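Local coordinates for protein RNA-dependent RNA Polymerase (Bombyx mori cytoplasmic polyhedrosis virus, PDB 6TZ0) that catalyses RNA-templated RNA synthesis, making plus strands in fully conservative transcription and probably complementary minus strands during genome replication, at residues A[155-167]-A[210-224]. Residues are numbered along the deposited sequence; the frame is centred on the assembly and turned at random.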
ATOM      1  N   SER A 155     -31.902 -18.195 -11.263  1.00 43.07           N
ATOM      2  CA  SER A 155     -31.430 -19.222 -10.340  1.00 43.07           C
ATOM      3  C   SER A 155     -32.453 -19.506  -9.250  1.00 43.07           C
ATOM      4  O   SER A 155     -32.705 -20.673  -8.920  1.00 43.07           O
ATOM      5  CB  SER A 155     -30.103 -18.797  -9.724  1.00 43.07           C
ATOM      6  OG  SER A 155     -30.302 -17.681  -8.884  1.00 43.07           O
ATOM      7  N   LEU A 156     -33.070 -18.452  -8.700  1.00 41.72           N
ATOM      8  CA  LEU A 156     -34.102 -18.639  -7.680  1.00 41.72           C
ATOM      9  C   LEU A 156     -35.327 -19.361  -8.234  1.00 41.72           C
ATOM     10  O   LEU A 156     -35.923 -20.199  -7.544  1.00 41.72           O
ATOM     11  CB  LEU A 156     -34.497 -17.290  -7.095  1.00 41.72           C
ATOM     12  CG  LEU A 156     -33.565 -16.556  -6.144  1.00 41.72           C
ATOM     13  CD1 LEU A 156     -33.934 -15.110  -6.111  1.00 41.72           C
ATOM     14  CD2 LEU A 156     -33.754 -17.122  -4.766  1.00 41.72           C
ATOM     15  N   ASP A 157     -35.702 -19.064  -9.485  1.00 45.66           N
ATOM     16  CA  ASP A 157     -36.860 -19.715 -10.094  1.00 45.66           C
ATOM     17  C   ASP A 157     -36.609 -21.195 -10.331  1.00 45.66           C
ATOM     18  O   ASP A 157     -37.485 -22.026 -10.079  1.00 45.66           O
ATOM     19  CB  ASP A 157     -37.227 -19.046 -11.416  1.00 45.66           C
ATOM     20  CG  ASP A 157     -37.816 -17.677 -11.234  1.00 45.66           C
ATOM     21  OD1 ASP A 157     -38.359 -17.400 -10.150  1.00 45.66           O
ATOM     22  OD2 ASP A 157     -37.764 -16.887 -12.195  1.00 45.66           O
ATOM     23  N   VAL A 158     -35.421 -21.542 -10.828  1.00 45.41           N
ATOM     24  CA  VAL A 158     -35.143 -22.947 -11.119  1.00 45.41           C
ATOM     25  C   VAL A 158     -34.951 -23.738  -9.827  1.00 45.41           C
ATOM     26  O   VAL A 158     -35.357 -24.904  -9.737  1.00 45.41           O
ATOM     27  CB  VAL A 158     -33.940 -23.054 -12.074  1.00 45.41           C
ATOM     28  CG1 VAL A 158     -33.512 -24.488 -12.304  1.00 45.41           C
ATOM     29  CG2 VAL A 158     -34.318 -22.443 -13.391  1.00 45.41           C
ATOM     30  N   TRP A 159     -34.399 -23.107  -8.785  1.00 42.68           N
ATOM     31  CA  TRP A 159     -34.243 -23.821  -7.521  1.00 42.68           C
ATOM     32  C   TRP A 159     -35.588 -24.061  -6.844  1.00 42.68           C
ATOM     33  O   TRP A 159     -35.895 -25.192  -6.452  1.00 42.68           O
ATOM     34  CB  TRP A 159     -33.319 -23.059  -6.578  1.00 42.68           C
ATOM     35  CG  TRP A 159     -32.983 -23.828  -5.325  1.00 42.68           C
ATOM     36  CD1 TRP A 159     -33.657 -23.797  -4.141  1.00 42.68           C
ATOM     37  CD2 TRP A 159     -31.865 -24.699  -5.123  1.00 42.68           C
ATOM     38  NE1 TRP A 159     -33.055 -24.620  -3.231  1.00 42.68           N
ATOM     39  CE2 TRP A 159     -31.948 -25.182  -3.806  1.00 42.68           C
ATOM     40  CE3 TRP A 159     -30.811 -25.129  -5.931  1.00 42.68           C
ATOM     41  CZ2 TRP A 159     -31.018 -26.069  -3.280  1.00 42.68           C
ATOM     42  CZ3 TRP A 159     -29.892 -26.006  -5.408  1.00 42.68           C
ATOM     43  CH2 TRP A 159     -29.999 -26.467  -4.095  1.00 42.68           C
ATOM     44  N   TYR A 160     -36.407 -23.022  -6.694  1.00 41.92           N
ATOM     45  CA  TYR A 160     -37.639 -23.179  -5.932  1.00 41.92           C
ATOM     46  C   TYR A 160     -38.837 -23.605  -6.766  1.00 41.92           C
ATOM     47  O   TYR A 160     -39.922 -23.775  -6.202  1.00 41.92           O
ATOM     48  CB  TYR A 160     -37.954 -21.884  -5.185  1.00 41.92           C
ATOM     49  CG  TYR A 160     -37.049 -21.686  -4.003  1.00 41.92           C
ATOM     50  CD1 TYR A 160     -37.348 -22.269  -2.782  1.00 41.92           C
ATOM     51  CD2 TYR A 160     -35.870 -20.971  -4.120  1.00 41.92           C
ATOM     52  CE1 TYR A 160     -36.520 -22.109  -1.701  1.00 41.92           C
ATOM     53  CE2 TYR A 160     -35.031 -20.810  -3.043  1.00 41.92           C
ATOM     54  CZ  TYR A 160     -35.363 -21.385  -1.837  1.00 41.92           C
ATOM     55  OH  TYR A 160     -34.532 -21.225  -0.760  1.00 41.92           O
ATOM     56  N   GLN A 161     -38.680 -23.725  -8.091  1.00 47.96           N
ATOM     57  CA  GLN A 161     -39.665 -24.256  -9.047  1.00 47.96           C
ATOM     58  C   GLN A 161     -40.950 -23.434  -9.137  1.00 47.96           C
ATOM     59  O   GLN A 161     -41.865 -23.803  -9.877  1.00 47.96           O
ATOM     60  CB  GLN A 161     -40.018 -25.718  -8.758  1.00 47.96           C
ATOM     61  CG  GLN A 161     -38.878 -26.683  -8.929  1.00 47.96           C
ATOM     62  CD  GLN A 161     -39.306 -28.115  -8.701  1.00 47.96           C
ATOM     63  OE1 GLN A 161     -40.480 -28.394  -8.474  1.00 47.96           O
ATOM     64  NE2 GLN A 161     -38.348 -29.027  -8.717  1.00 47.96           N
ATOM     65  N   THR A 162     -41.054 -22.330  -8.402  1.00 47.40           N
ATOM     66  CA  THR A 162     -42.224 -21.471  -8.404  1.00 47.40           C
ATOM     67  C   THR A 162     -41.751 -20.042  -8.581  1.00 47.40           C
ATOM     68  O   THR A 162     -40.560 -19.745  -8.465  1.00 47.40           O
ATOM     69  CB  THR A 162     -43.045 -21.555  -7.108  1.00 47.40           C
ATOM     70  OG1 THR A 162     -42.262 -21.065  -6.015  1.00 47.40           O
ATOM     71  CG2 THR A 162     -43.490 -22.981  -6.814  1.00 47.40           C
ATOM     72  N   THR A 163     -42.695 -19.158  -8.855  1.00 48.41           N
ATOM     73  CA  THR A 163     -42.368 -17.763  -9.079  1.00 48.41           C
ATOM     74  C   THR A 163     -42.927 -16.835  -8.005  1.00 48.41           C
ATOM     75  O   THR A 163     -42.730 -15.622  -8.098  1.00 48.41           O
ATOM     76  CB  THR A 163     -42.858 -17.342 -10.468  1.00 48.41           C
ATOM     77  OG1 THR A 163     -42.371 -16.034 -10.774  1.00 48.41           O
ATOM     78  CG2 THR A 163     -44.373 -17.347 -10.531  1.00 48.41           C
ATOM     79  N   ASN A 164     -43.599 -17.366  -6.985  1.00 47.24           N
ATOM     80  CA  ASN A 164     -44.178 -16.550  -5.925  1.00 47.24           C
ATOM     81  C   ASN A 164     -43.285 -16.575  -4.687  1.00 47.24           C
ATOM     82  O   ASN A 164     -43.553 -17.301  -3.727  1.00 47.24           O
ATOM     83  CB  ASN A 164     -45.613 -16.988  -5.609  1.00 47.24           C
ATOM     84  CG  ASN A 164     -45.756 -18.486  -5.451  1.00 47.24           C
ATOM     85  OD1 ASN A 164     -44.777 -19.227  -5.528  1.00 47.24           O
ATOM     86  ND2 ASN A 164     -46.981 -18.939  -5.222  1.00 47.24           N
ATOM     87  N   TYR A 165     -42.238 -15.760  -4.716  1.00 41.79           N
ATOM     88  CA  TYR A 165     -41.401 -15.482  -3.558  1.00 41.79           C
ATOM     89  C   TYR A 165     -41.186 -13.972  -3.502  1.00 41.79           C
ATOM     90  O   TYR A 165     -41.257 -13.301  -4.538  1.00 41.79           O
ATOM     91  CB  TYR A 165     -40.073 -16.268  -3.625  1.00 41.79           C
ATOM     92  CG  TYR A 165     -39.241 -16.070  -4.862  1.00 41.79           C
ATOM     93  CD1 TYR A 165     -38.299 -15.056  -4.938  1.00 41.79           C
ATOM     94  CD2 TYR A 165     -39.382 -16.917  -5.945  1.00 41.79           C
ATOM     95  CE1 TYR A 165     -37.543 -14.884  -6.065  1.00 41.79           C
ATOM     96  CE2 TYR A 165     -38.632 -16.751  -7.070  1.00 41.79           C
ATOM     97  CZ  TYR A 165     -37.713 -15.734  -7.128  1.00 41.79           C
ATOM     98  OH  TYR A 165     -36.966 -15.560  -8.263  1.00 41.79           O
ATOM     99  N   PRO A 166     -40.975 -13.399  -2.300  1.00 40.43           N
ATOM    100  CA  PRO A 166     -41.118 -11.932  -2.144  1.00 40.43           C
ATOM    101  C   PRO A 166     -40.127 -11.065  -2.905  1.00 40.43           C
ATOM    102  O   PRO A 166     -40.376  -9.860  -3.076  1.00 40.43           O
ATOM    103  CB  PRO A 166     -40.945 -11.738  -0.636  1.00 40.43           C
ATOM    104  CG  PRO A 166     -41.314 -13.012  -0.045  1.00 40.43           C
ATOM    105  CD  PRO A 166     -40.868 -14.055  -0.983  1.00 40.43           C
ATOM    106  N   LEU A 167     -39.016 -11.631  -3.370  1.00 40.93           N
ATOM    107  CA  LEU A 167     -38.032 -10.813  -4.066  1.00 40.93           C
ATOM    108  C   LEU A 167     -38.540 -10.409  -5.446  1.00 40.93           C
ATOM    109  O   LEU A 167     -38.156  -9.358  -5.969  1.00 40.93           O
ATOM    110  CB  LEU A 167     -36.698 -11.556  -4.150  1.00 40.93           C
ATOM    111  CG  LEU A 167     -35.480 -10.755  -4.629  1.00 40.93           C
ATOM    112  CD1 LEU A 167     -35.183  -9.614  -3.673  1.00 40.93           C
ATOM    113  CD2 LEU A 167     -34.261 -11.635  -4.785  1.00 40.93           C
ATOM    114  N   CYS A 210     -30.601  -6.240  -4.475  1.00 40.44           N
ATOM    115  CA  CYS A 210     -31.431  -7.408  -4.742  1.00 40.44           C
ATOM    116  C   CYS A 210     -30.606  -8.603  -5.195  1.00 40.44           C
ATOM    117  O   CYS A 210     -30.937  -9.742  -4.844  1.00 40.44           O
ATOM    118  CB  CYS A 210     -32.492  -7.079  -5.793  1.00 40.44           C
ATOM    119  SG  CYS A 210     -33.799  -5.966  -5.258  1.00 40.44           S
ATOM    120  N   CYS A 211     -29.530  -8.366  -5.956  1.00 40.17           N
ATOM    121  CA  CYS A 211     -28.628  -9.455  -6.329  1.00 40.17           C
ATOM    122  C   CYS A 211     -27.946 -10.065  -5.108  1.00 40.17           C
ATOM    123  O   CYS A 211     -27.808 -11.290  -5.015  1.00 40.17           O
ATOM    124  CB  CYS A 211     -27.582  -8.969  -7.330  1.00 40.17           C
ATOM    125  SG  CYS A 211     -28.186  -8.656  -8.991  1.00 40.17           S
ATOM    126  N   GLN A 212     -27.561  -9.235  -4.139  1.00 39.23           N
ATOM    127  CA  GLN A 212     -26.926  -9.764  -2.936  1.00 39.23           C
ATOM    128  C   GLN A 212     -27.922 -10.504  -2.047  1.00 39.23           C
ATOM    129  O   GLN A 212     -27.578 -11.528  -1.444  1.00 39.23           O
ATOM    130  CB  GLN A 212     -26.252  -8.639  -2.157  1.00 39.23           C
ATOM    131  CG  GLN A 212     -25.428  -9.132  -0.991  1.00 39.23           C
ATOM    132  CD  GLN A 212     -24.243  -9.954  -1.441  1.00 39.23           C
ATOM    133  OE1 GLN A 212     -23.569  -9.611  -2.409  1.00 39.23           O
ATOM    134  NE2 GLN A 212     -23.984 -11.050  -0.744  1.00 39.23           N
ATOM    135  N   VAL A 213     -29.158 -10.011  -1.954  1.00 35.71           N
ATOM    136  CA  VAL A 213     -30.155 -10.698  -1.136  1.00 35.71           C
ATOM    137  C   VAL A 213     -30.540 -12.033  -1.770  1.00 35.71           C
ATOM    138  O   VAL A 213     -30.705 -13.044  -1.073  1.00 35.71           O
ATOM    139  CB  VAL A 213     -31.368  -9.778  -0.895  1.00 35.71           C
ATOM    140  CG1 VAL A 213     -32.496 -10.509  -0.209  1.00 35.71           C
ATOM    141  CG2 VAL A 213     -30.950  -8.620  -0.027  1.00 35.71           C
ATOM    142  N   GLY A 214     -30.604 -12.084  -3.100  1.00 36.24           N
ATOM    143  CA  GLY A 214     -30.829 -13.356  -3.764  1.00 36.24           C
ATOM    144  C   GLY A 214     -29.663 -14.315  -3.644  1.00 36.24           C
ATOM    145  O   GLY A 214     -29.863 -15.532  -3.571  1.00 36.24           O
ATOM    146  N   THR A 215     -28.437 -13.788  -3.612  1.00 36.27           N
ATOM    147  CA  THR A 215     -27.268 -14.623  -3.354  1.00 36.27           C
ATOM    148  C   THR A 215     -27.300 -15.191  -1.940  1.00 36.27           C
ATOM    149  O   THR A 215     -26.928 -16.349  -1.720  1.00 36.27           O
ATOM    150  CB  THR A 215     -26.000 -13.803  -3.589  1.00 36.27           C
ATOM    151  OG1 THR A 215     -26.007 -13.310  -4.931  1.00 36.27           O
ATOM    152  CG2 THR A 215     -24.751 -14.636  -3.395  1.00 36.27           C
ATOM    153  N   ALA A 216     -27.768 -14.400  -0.975  1.00 34.94           N
ATOM    154  CA  ALA A 216     -27.889 -14.880   0.397  1.00 34.94           C
ATOM    155  C   ALA A 216     -28.980 -15.933   0.544  1.00 34.94           C
ATOM    156  O   ALA A 216     -28.846 -16.841   1.369  1.00 34.94           O
ATOM    157  CB  ALA A 216     -28.158 -13.711   1.336  1.00 34.94           C
ATOM    158  N   ILE A 217     -30.065 -15.822  -0.227  1.00 35.23           N
ATOM    159  CA  ILE A 217     -31.083 -16.871  -0.217  1.00 35.23           C
ATOM    160  C   ILE A 217     -30.545 -18.146  -0.858  1.00 35.23           C
ATOM    161  O   ILE A 217     -30.755 -19.251  -0.341  1.00 35.23           O
ATOM    162  CB  ILE A 217     -32.364 -16.392  -0.916  1.00 35.23           C
ATOM    163  CG1 ILE A 217     -32.984 -15.224  -0.175  1.00 35.23           C
ATOM    164  CG2 ILE A 217     -33.396 -17.494  -0.971  1.00 35.23           C
ATOM    165  CD1 ILE A 217     -34.059 -14.572  -0.978  1.00 35.23           C
ATOM    166  N   MET A 218     -29.827 -18.014  -1.980  1.00 38.17           N
ATOM    167  CA  MET A 218     -29.195 -19.167  -2.627  1.00 38.17           C
ATOM    168  C   MET A 218     -28.147 -19.827  -1.739  1.00 38.17           C
ATOM    169  O   MET A 218     -27.895 -21.029  -1.861  1.00 38.17           O
ATOM    170  CB  MET A 218     -28.562 -18.730  -3.948  1.00 38.17           C
ATOM    171  CG  MET A 218     -29.530 -18.492  -5.096  1.00 38.17           C
ATOM    172  SD  MET A 218     -30.105 -20.019  -5.857  1.00 38.17           S
ATOM    173  CE  MET A 218     -31.699 -20.190  -5.096  1.00 38.17           C
ATOM    174  N   SER A 219     -27.544 -19.059  -0.840  1.00 36.00           N
ATOM    175  CA  SER A 219     -26.554 -19.550   0.101  1.00 36.00           C
ATOM    176  C   SER A 219     -27.151 -20.361   1.243  1.00 36.00           C
ATOM    177  O   SER A 219     -26.415 -21.084   1.916  1.00 36.00           O
ATOM    178  CB  SER A 219     -25.793 -18.358   0.667  1.00 36.00           C
ATOM    179  OG  SER A 219     -25.039 -17.727  -0.349  1.00 36.00           O
ATOM    180  N   GLY A 220     -28.449 -20.252   1.489  1.00 34.95           N
ATOM    181  CA  GLY A 220     -29.024 -20.847   2.672  1.00 34.95           C
ATOM    182  C   GLY A 220     -28.898 -20.009   3.919  1.00 34.95           C
ATOM    183  O   GLY A 220     -29.229 -20.488   5.006  1.00 34.95           O
ATOM    184  N   ILE A 221     -28.424 -18.773   3.794  1.00 34.54           N
ATOM    185  CA  ILE A 221     -28.261 -17.898   4.948  1.00 34.54           C
ATOM    186  C   ILE A 221     -29.572 -17.201   5.285  1.00 34.54           C
ATOM    187  O   ILE A 221     -29.996 -17.166   6.445  1.00 34.54           O
ATOM    188  CB  ILE A 221     -27.129 -16.895   4.672  1.00 34.54           C
ATOM    189  CG1 ILE A 221     -25.807 -17.645   4.523  1.00 34.54           C
ATOM    190  CG2 ILE A 221     -27.046 -15.844   5.759  1.00 34.54           C
ATOM    191  CD1 ILE A 221     -24.709 -16.822   3.948  1.00 34.54           C
ATOM    192  N   LEU A 222     -30.241 -16.648   4.284  1.00 35.66           N
ATOM    193  CA  LEU A 222     -31.523 -15.994   4.478  1.00 35.66           C
ATOM    194  C   LEU A 222     -32.639 -16.852   3.910  1.00 35.66           C
ATOM    195  O   LEU A 222     -32.483 -17.474   2.858  1.00 35.66           O
ATOM    196  CB  LEU A 222     -31.554 -14.619   3.817  1.00 35.66           C
ATOM    197  CG  LEU A 222     -30.674 -13.523   4.399  1.00 35.66           C
ATOM    198  CD1 LEU A 222     -30.790 -12.288   3.541  1.00 35.66           C
ATOM    199  CD2 LEU A 222     -31.077 -13.217   5.818  1.00 35.66           C
ATOM    200  N   THR A 223     -33.759 -16.887   4.617  1.00 37.67           N
ATOM    201  CA  THR A 223     -34.980 -17.466   4.085  1.00 37.67           C
ATOM    202  C   THR A 223     -35.745 -16.367   3.349  1.00 37.67           C
ATOM    203  O   THR A 223     -35.234 -15.265   3.139  1.00 37.67           O
ATOM    204  CB  THR A 223     -35.789 -18.110   5.206  1.00 37.67           C
ATOM    205  OG1 THR A 223     -36.198 -17.112   6.145  1.00 37.67           O
ATOM    206  CG2 THR A 223     -34.948 -19.138   5.925  1.00 37.67           C
ATOM    207  N   HIS A 224     -36.981 -16.646   2.940  1.00 37.60           N
ATOM    208  CA  HIS A 224     -37.736 -15.637   2.204  1.00 37.60           C
ATOM    209  C   HIS A 224     -38.281 -14.556   3.130  1.00 37.60           C
ATOM    210  O   HIS A 224     -38.285 -13.369   2.772  1.00 37.60           O
ATOM    211  CB  HIS A 224     -38.856 -16.301   1.408  1.00 37.60           C
ATOM    212  CG  HIS A 224     -38.364 -17.171   0.297  1.00 37.60           C
ATOM    213  ND1 HIS A 224     -37.852 -16.662  -0.874  1.00 37.60           N
ATOM    214  CD2 HIS A 224     -38.288 -18.517   0.184  1.00 37.60           C
ATOM    215  CE1 HIS A 224     -37.492 -17.654  -1.666  1.00 37.60           C
ATOM    216  NE2 HIS A 224     -37.744 -18.791  -1.048  1.00 37.60           N
TER
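H224 and Y160 form a T-shaped pair in an aromatic cluster completed by Y165, beside a single knob-into-hole contact, M218 entering from helix 206-218, in the N-terminal region. The ring planes stand at 71° with centroids 4.8 Å apart, and the imidazole edge leads: H224 NE2 lies 3.6 Å from Y160 CE1, over one face of the phenol. W159 CD1 lies toward the rim of the opposite face, so the phenol has a neighbour on either side. Y165 packs obliquely on the histidine, its CB 3.5 Å from H224 CE1, while P166 CD rests against H224 CB. The knob, M218, is seated among S155, L156, W159 and Y160. Bends at chi2 (-78°) and chi3 bring its CE to 3.6 Å from W159 CB, and SD makes an oblique Met-aromatic contact with the indole. Helix segments 155-160 and 210-218 run roughly parallel, at 25°, with L156 CD2 also meeting I217 CG2. L167 CD2 lies over the backbone at G214, 4.0 Å from G214 CA. Further out, a Schellman motif at G220, with positive phi, follows M218, and T223 caps the helix that H224 begins. Y165 OH donates to D157 OD1 at 3.0 Å, arriving from above the carboxylate plane; D157 OD2 forms a salt bridge with R168 NH1.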